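Local atomic coordinates of TPR repeat-containing protein YrrB (Bacillus subtilis, PDB entry 2Q7F), a protein that is a possible mediator of complex formation among RNA sulfuration components, RNA processing components and aminoacyl-tRNA synthetases. Residues E156-T159 and E160-F163; K104-Y107 and K108-K111. One frame throughout, in Å; residues are numbered along the deposited sequence.

How the contacts relate
Both contacts are local, each lying where a loop passes into a helix, and along the chain they come one after the other, neither nesting nor crossing. Coming from the N terminus, contact 2 is reached first: it joins the short loop that follows helix 91-103 to the first turn of helix 107-120, within the third TPR. The chain then runs through helices 125-137 and 141-154 before contact 1, where the loop ahead of helix 159-172 carries the fourth repeat into the fifth. Their centres lie 22 Å apart, on opposite sides of the chain's centre, with the nearest atoms about 12 Å from each other and no touch between them.

Contact 1: E156-T159 and E160-F163; sequences ENDT and EARF
Asp158 caps the helix that starts just after it: its OD1 accepts from Ala161 N at 2.9 Å, with an almost straight N-H...O angle of 174°. The amide comes from well above the carboxylate plane, and the same carboxylate also lies against the alanine methyl, with Asp158 CG 3.5 Å from Ala161 CB. CG stands anti to the backbone N (chi1 -173°), which swings the short acid forward over the first turn. With an alanine here, Ala161 N would probably lose its capping acceptor and the Ala161 methyl the carboxylate packed on it. Asp158 is the last residue of the fourth TPR, so the cap sits at the seam where one repeat hands over to the next. Behind it the helical ladder begins: Asp158 O receives Arg162 N at 3.1 Å, and Thr159 O receives Phe163 N at 2.9 Å. Arg162, long enough to turn back across the loop, bends at chi3 (-72°) and is modelled in a salt bridge from NH2 to Glu156 OE1 (3.0 Å), though NH2 sits too close to a neighbouring atom for its place to be sure. A weak bond joins NH1 to the same oxygen. Gln181 also engages NH1, and Gln188 bonds the Thr159 hydroxyl, so helix 176-188 backs this turn. The Glu160 carboxylate is held by Tyr129.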
ATOM      1  N   GLU A 156     -11.100  -6.267   6.750  1.00 58.03           N
ATOM      2  CA  GLU A 156     -12.252  -5.893   5.956  1.00 58.45           C
ATOM      3  C   GLU A 156     -12.651  -4.444   6.253  1.00 58.27           C
ATOM      4  O   GLU A 156     -13.458  -3.855   5.529  1.00 57.90           O
ATOM      5  CB  GLU A 156     -13.389  -6.874   6.240  1.00 58.69           C
ATOM      6  CG  GLU A 156     -14.343  -7.135   5.068  1.00 60.95           C
ATOM      7  CD  GLU A 156     -13.760  -8.015   3.946  1.00 63.43           C
ATOM      8  OE1 GLU A 156     -14.342  -8.004   2.832  1.00 64.55           O
ATOM      9  OE2 GLU A 156     -12.743  -8.715   4.171  1.00 63.86           O
ATOM     10  N   ASN A 157     -12.047  -3.876   7.303  1.00 58.23           N
ATOM     11  CA  ASN A 157     -12.283  -2.490   7.713  1.00 58.43           C
ATOM     12  C   ASN A 157     -11.349  -1.477   7.054  1.00 58.51           C
ATOM     13  O   ASN A 157     -11.628  -0.276   7.066  1.00 58.52           O
ATOM     14  CB  ASN A 157     -12.158  -2.355   9.231  1.00 58.42           C
ATOM     15  CG  ASN A 157     -13.141  -3.228   9.975  1.00 59.45           C
ATOM     16  OD1 ASN A 157     -12.791  -3.851  10.980  1.00 60.87           O
ATOM     17  ND2 ASN A 157     -14.380  -3.286   9.489  1.00 59.82           N
ATOM     18  N   ASP A 158     -10.238  -1.965   6.501  1.00 58.47           N
ATOM     19  CA  ASP A 158      -9.225  -1.113   5.882  1.00 58.41           C
ATOM     20  C   ASP A 158      -9.733  -0.494   4.579  1.00 57.98           C
ATOM     21  O   ASP A 158      -9.495  -1.023   3.494  1.00 58.11           O
ATOM     22  CB  ASP A 158      -7.945  -1.925   5.631  1.00 58.85           C
ATOM     23  CG  ASP A 158      -6.780  -1.068   5.132  1.00 59.87           C
ATOM     24  OD1 ASP A 158      -7.003   0.025   4.553  1.00 61.07           O
ATOM     25  OD2 ASP A 158      -5.624  -1.508   5.311  1.00 60.96           O
ATOM     26  N   THR A 159     -10.421   0.636   4.701  1.00 57.61           N
ATOM     27  CA  THR A 159     -10.969   1.376   3.555  1.00 57.36           C
ATOM     28  C   THR A 159      -9.942   1.618   2.442  1.00 57.01           C
ATOM     29  O   THR A 159     -10.232   1.405   1.255  1.00 56.87           O
ATOM     30  CB  THR A 159     -11.562   2.724   4.019  1.00 57.35           C
ATOM     31  OG1 THR A 159     -12.713   2.470   4.830  1.00 57.90           O
ATOM     32  CG2 THR A 159     -11.976   3.589   2.842  1.00 57.39           C
ATOM     33  N   GLU A 160      -8.750   2.051   2.849  1.00 56.62           N
ATOM     34  CA  GLU A 160      -7.673   2.409   1.934  1.00 56.56           C
ATOM     35  C   GLU A 160      -7.260   1.238   1.042  1.00 55.83           C
ATOM     36  O   GLU A 160      -7.150   1.387  -0.184  1.00 55.93           O
ATOM     37  CB  GLU A 160      -6.466   2.929   2.725  1.00 57.15           C
ATOM     38  CG  GLU A 160      -5.847   4.193   2.155  1.00 59.30           C
ATOM     39  CD  GLU A 160      -5.620   4.101   0.656  1.00 63.15           C
ATOM     40  OE1 GLU A 160      -6.328   4.812  -0.103  1.00 64.06           O
ATOM     41  OE2 GLU A 160      -4.747   3.301   0.237  1.00 64.77           O
ATOM     42  N   ALA A 161      -7.044   0.077   1.660  1.00 54.89           N
ATOM     43  CA  ALA A 161      -6.735  -1.148   0.931  1.00 54.20           C
ATOM     44  C   ALA A 161      -7.847  -1.468  -0.043  1.00 53.74           C
ATOM     45  O   ALA A 161      -7.599  -1.759  -1.210  1.00 54.05           O
ATOM     46  CB  ALA A 161      -6.532  -2.308   1.889  1.00 54.17           C
ATOM     47  N   ARG A 162      -9.081  -1.392   0.437  1.00 53.21           N
ATOM     48  CA  ARG A 162     -10.230  -1.773  -0.364  1.00 52.67           C
ATOM     49  C   ARG A 162     -10.406  -0.884  -1.595  1.00 52.23           C
ATOM     50  O   ARG A 162     -10.797  -1.364  -2.660  1.00 52.04           O
ATOM     51  CB  ARG A 162     -11.488  -1.788   0.489  1.00 52.72           C
ATOM     52  CG  ARG A 162     -12.609  -2.557  -0.147  1.00 53.37           C
ATOM     53  CD  ARG A 162     -13.873  -2.438   0.655  1.00 54.98           C
ATOM     54  NE  ARG A 162     -13.774  -3.204   1.891  1.00 56.06           N
ATOM     55  CZ  ARG A 162     -14.186  -4.459   2.035  1.00 55.61           C
ATOM     56  NH1 ARG A 162     -14.749  -5.115   1.024  1.00 55.08           N
ATOM     57  NH2 ARG A 162     -14.032  -5.054   3.203  1.00 55.18           N
ATOM     58  N   PHE A 163     -10.106   0.404  -1.452  1.00 51.83           N
ATOM     59  CA  PHE A 163     -10.154   1.311  -2.589  1.00 51.58           C
ATOM     60  C   PHE A 163      -9.072   0.983  -3.626  1.00 51.54           C
ATOM     61  O   PHE A 163      -9.306   1.100  -4.835  1.00 51.65           O
ATOM     62  CB  PHE A 163     -10.044   2.770  -2.133  1.00 51.80           C
ATOM     63  CG  PHE A 163      -9.915   3.751  -3.269  1.00 51.51           C
ATOM     64  CD1 PHE A 163     -10.947   3.920  -4.184  1.00 51.19           C
ATOM     65  CD2 PHE A 163      -8.755   4.494  -3.429  1.00 50.88           C
ATOM     66  CE1 PHE A 163     -10.813   4.814  -5.243  1.00 51.49           C
ATOM     67  CE2 PHE A 163      -8.620   5.392  -4.486  1.00 50.75           C
ATOM     68  CZ  PHE A 163      -9.646   5.551  -5.392  1.00 50.61           C
TER

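Contact 2: K104-Y107 and K108-K111; sequences KEMY and KEAK
Met106 and Glu109 pass each other at a slant over the start of helix 107-120, Glu109 OE2 coming within 3.1 Å of Met106 CB. The glutamate gets there by folding back: a bend at chi2 (61°) lays the carboxylate over the amino end of its own helix, although OE2 there stands 3.3 Å from Met106 O, an acceptor it does not bond. Met106 sets CG beside its backbone N and runs on extended, leading its sulfur away from the turn; Tyr101 packs against the side chains of Met106, Glu109 and Ala110. Met106 is the N-cap, yet its thioether is no match for the usual polar caps, and the backbone does the bonding, Met106 O taking Ala110 N at 3.0 Å. Tyr107 O accepts from Lys111 N at 2.8 Å. Ala110 is small enough to sit under these carbonyls, its CB 3.4 Å from Met106 O. Glu105 CA lies over one face of the Tyr107 ring, offset to the rim, while the tyrosine also reaches Val134 and Leu138. Glu105, with positive phi, ends helix 91-103 in a Schellman motif; here a helix stop followed at once by a new N-cap makes the tight turn between the two antiparallel helices of the third TPR, the fold's helix-turn-helix unit.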
ATOM      1  N   LYS A 104      11.350   7.299   0.242  1.00 53.59           N
ATOM      2  CA  LYS A 104      12.236   7.911  -0.740  1.00 54.11           C
ATOM      3  C   LYS A 104      11.715   7.649  -2.149  1.00 54.18           C
ATOM      4  O   LYS A 104      12.367   8.003  -3.134  1.00 54.43           O
ATOM      5  CB  LYS A 104      13.662   7.362  -0.581  1.00 54.19           C
ATOM      6  CG  LYS A 104      14.265   7.517   0.821  1.00 54.38           C
ATOM      7  CD  LYS A 104      15.685   6.961   0.887  1.00 55.08           C
ATOM      8  CE  LYS A 104      16.705   7.897   0.210  1.00 57.37           C
ATOM      9  NZ  LYS A 104      17.466   8.755   1.166  1.00 57.37           N
ATOM     10  N   GLU A 105      10.544   7.017  -2.232  1.00 54.24           N
ATOM     11  CA  GLU A 105       9.862   6.726  -3.506  1.00 54.40           C
ATOM     12  C   GLU A 105      10.722   5.984  -4.529  1.00 54.27           C
ATOM     13  O   GLU A 105      10.700   6.280  -5.728  1.00 53.95           O
ATOM     14  CB  GLU A 105       9.275   7.993  -4.129  1.00 54.62           C
ATOM     15  CG  GLU A 105       8.265   8.729  -3.272  1.00 55.65           C
ATOM     16  CD  GLU A 105       7.937  10.088  -3.861  1.00 58.40           C
ATOM     17  OE1 GLU A 105       8.879  10.882  -4.098  1.00 58.93           O
ATOM     18  OE2 GLU A 105       6.741  10.359  -4.109  1.00 59.73           O
ATOM     19  N   MET A 106      11.489   5.026  -4.026  1.00 54.21           N
ATOM     20  CA  MET A 106      12.202   4.080  -4.861  1.00 53.52           C
ATOM     21  C   MET A 106      11.381   2.790  -4.784  1.00 54.16           C
ATOM     22  O   MET A 106      11.614   1.919  -3.928  1.00 54.15           O
ATOM     23  CB  MET A 106      13.634   3.903  -4.352  1.00 53.43           C
ATOM     24  CG  MET A 106      14.469   5.155  -4.496  1.00 52.78           C
ATOM     25  SD  MET A 106      15.954   5.192  -3.481  1.00 50.93           S
ATOM     26  CE  MET A 106      16.552   6.803  -3.952  1.00 53.26           C
ATOM     27  N   TYR A 107      10.396   2.695  -5.671  1.00 54.27           N
ATOM     28  CA  TYR A 107       9.370   1.665  -5.566  1.00 54.63           C
ATOM     29  C   TYR A 107       9.843   0.300  -6.009  1.00 54.81           C
ATOM     30  O   TYR A 107       9.421  -0.720  -5.459  1.00 55.18           O
ATOM     31  CB  TYR A 107       8.115   2.083  -6.329  1.00 54.71           C
ATOM     32  CG  TYR A 107       7.467   3.322  -5.765  1.00 54.44           C
ATOM     33  CD1 TYR A 107       6.948   3.333  -4.469  1.00 54.39           C
ATOM     34  CD2 TYR A 107       7.379   4.482  -6.517  1.00 54.23           C
ATOM     35  CE1 TYR A 107       6.354   4.473  -3.939  1.00 54.42           C
ATOM     36  CE2 TYR A 107       6.786   5.627  -6.000  1.00 54.52           C
ATOM     37  CZ  TYR A 107       6.273   5.616  -4.714  1.00 54.70           C
ATOM     38  OH  TYR A 107       5.687   6.751  -4.203  1.00 55.09           O
ATOM     39  N   LYS A 108      10.719   0.282  -7.002  1.00 55.10           N
ATOM     40  CA  LYS A 108      11.271  -0.964  -7.515  1.00 55.77           C
ATOM     41  C   LYS A 108      12.062  -1.678  -6.417  1.00 55.66           C
ATOM     42  O   LYS A 108      11.989  -2.899  -6.273  1.00 55.96           O
ATOM     43  CB  LYS A 108      12.146  -0.679  -8.737  1.00 55.94           C
ATOM     44  CG  LYS A 108      12.598  -1.906  -9.495  1.00 57.47           C
ATOM     45  CD  LYS A 108      13.369  -1.490 -10.740  1.00 59.60           C
ATOM     46  CE  LYS A 108      13.318  -2.559 -11.810  1.00 60.60           C
ATOM     47  NZ  LYS A 108      14.564  -2.539 -12.618  1.00 62.02           N
ATOM     48  N   GLU A 109      12.785  -0.894  -5.628  1.00 55.54           N
ATOM     49  CA  GLU A 109      13.598  -1.399  -4.534  1.00 55.37           C
ATOM     50  C   GLU A 109      12.721  -1.718  -3.322  1.00 54.50           C
ATOM     51  O   GLU A 109      13.035  -2.626  -2.540  1.00 54.23           O
ATOM     52  CB  GLU A 109      14.682  -0.373  -4.173  1.00 56.16           C
ATOM     53  CG  GLU A 109      15.600   0.068  -5.346  1.00 58.29           C
ATOM     54  CD  GLU A 109      14.863   0.753  -6.508  1.00 61.58           C
ATOM     55  OE1 GLU A 109      15.282   0.575  -7.675  1.00 63.43           O
ATOM     56  OE2 GLU A 109      13.864   1.467  -6.267  1.00 63.17           O
ATOM     57  N   ALA A 110      11.621  -0.977  -3.175  1.00 53.44           N
ATOM     58  CA  ALA A 110      10.609  -1.286  -2.153  1.00 52.65           C
ATOM     59  C   ALA A 110       9.857  -2.594  -2.453  1.00 52.41           C
ATOM     60  O   ALA A 110       9.532  -3.356  -1.540  1.00 52.00           O
ATOM     61  CB  ALA A 110       9.646  -0.133  -1.983  1.00 52.16           C
ATOM     62  N   LYS A 111       9.595  -2.856  -3.734  1.00 52.03           N
ATOM     63  CA  LYS A 111       9.002  -4.129  -4.139  1.00 51.80           C
ATOM     64  C   LYS A 111       9.947  -5.274  -3.792  1.00 51.21           C
ATOM     65  O   LYS A 111       9.549  -6.295  -3.231  1.00 51.23           O
ATOM     66  CB  LYS A 111       8.703  -4.147  -5.644  1.00 51.97           C
ATOM     67  CG  LYS A 111       8.252  -5.515  -6.142  1.00 52.67           C
ATOM     68  CD  LYS A 111       8.508  -5.716  -7.624  1.00 55.25           C
ATOM     69  CE  LYS A 111       8.355  -7.184  -7.995  1.00 55.64           C
ATOM     70  NZ  LYS A 111       8.131  -7.327  -9.453  1.00 57.36           N
TER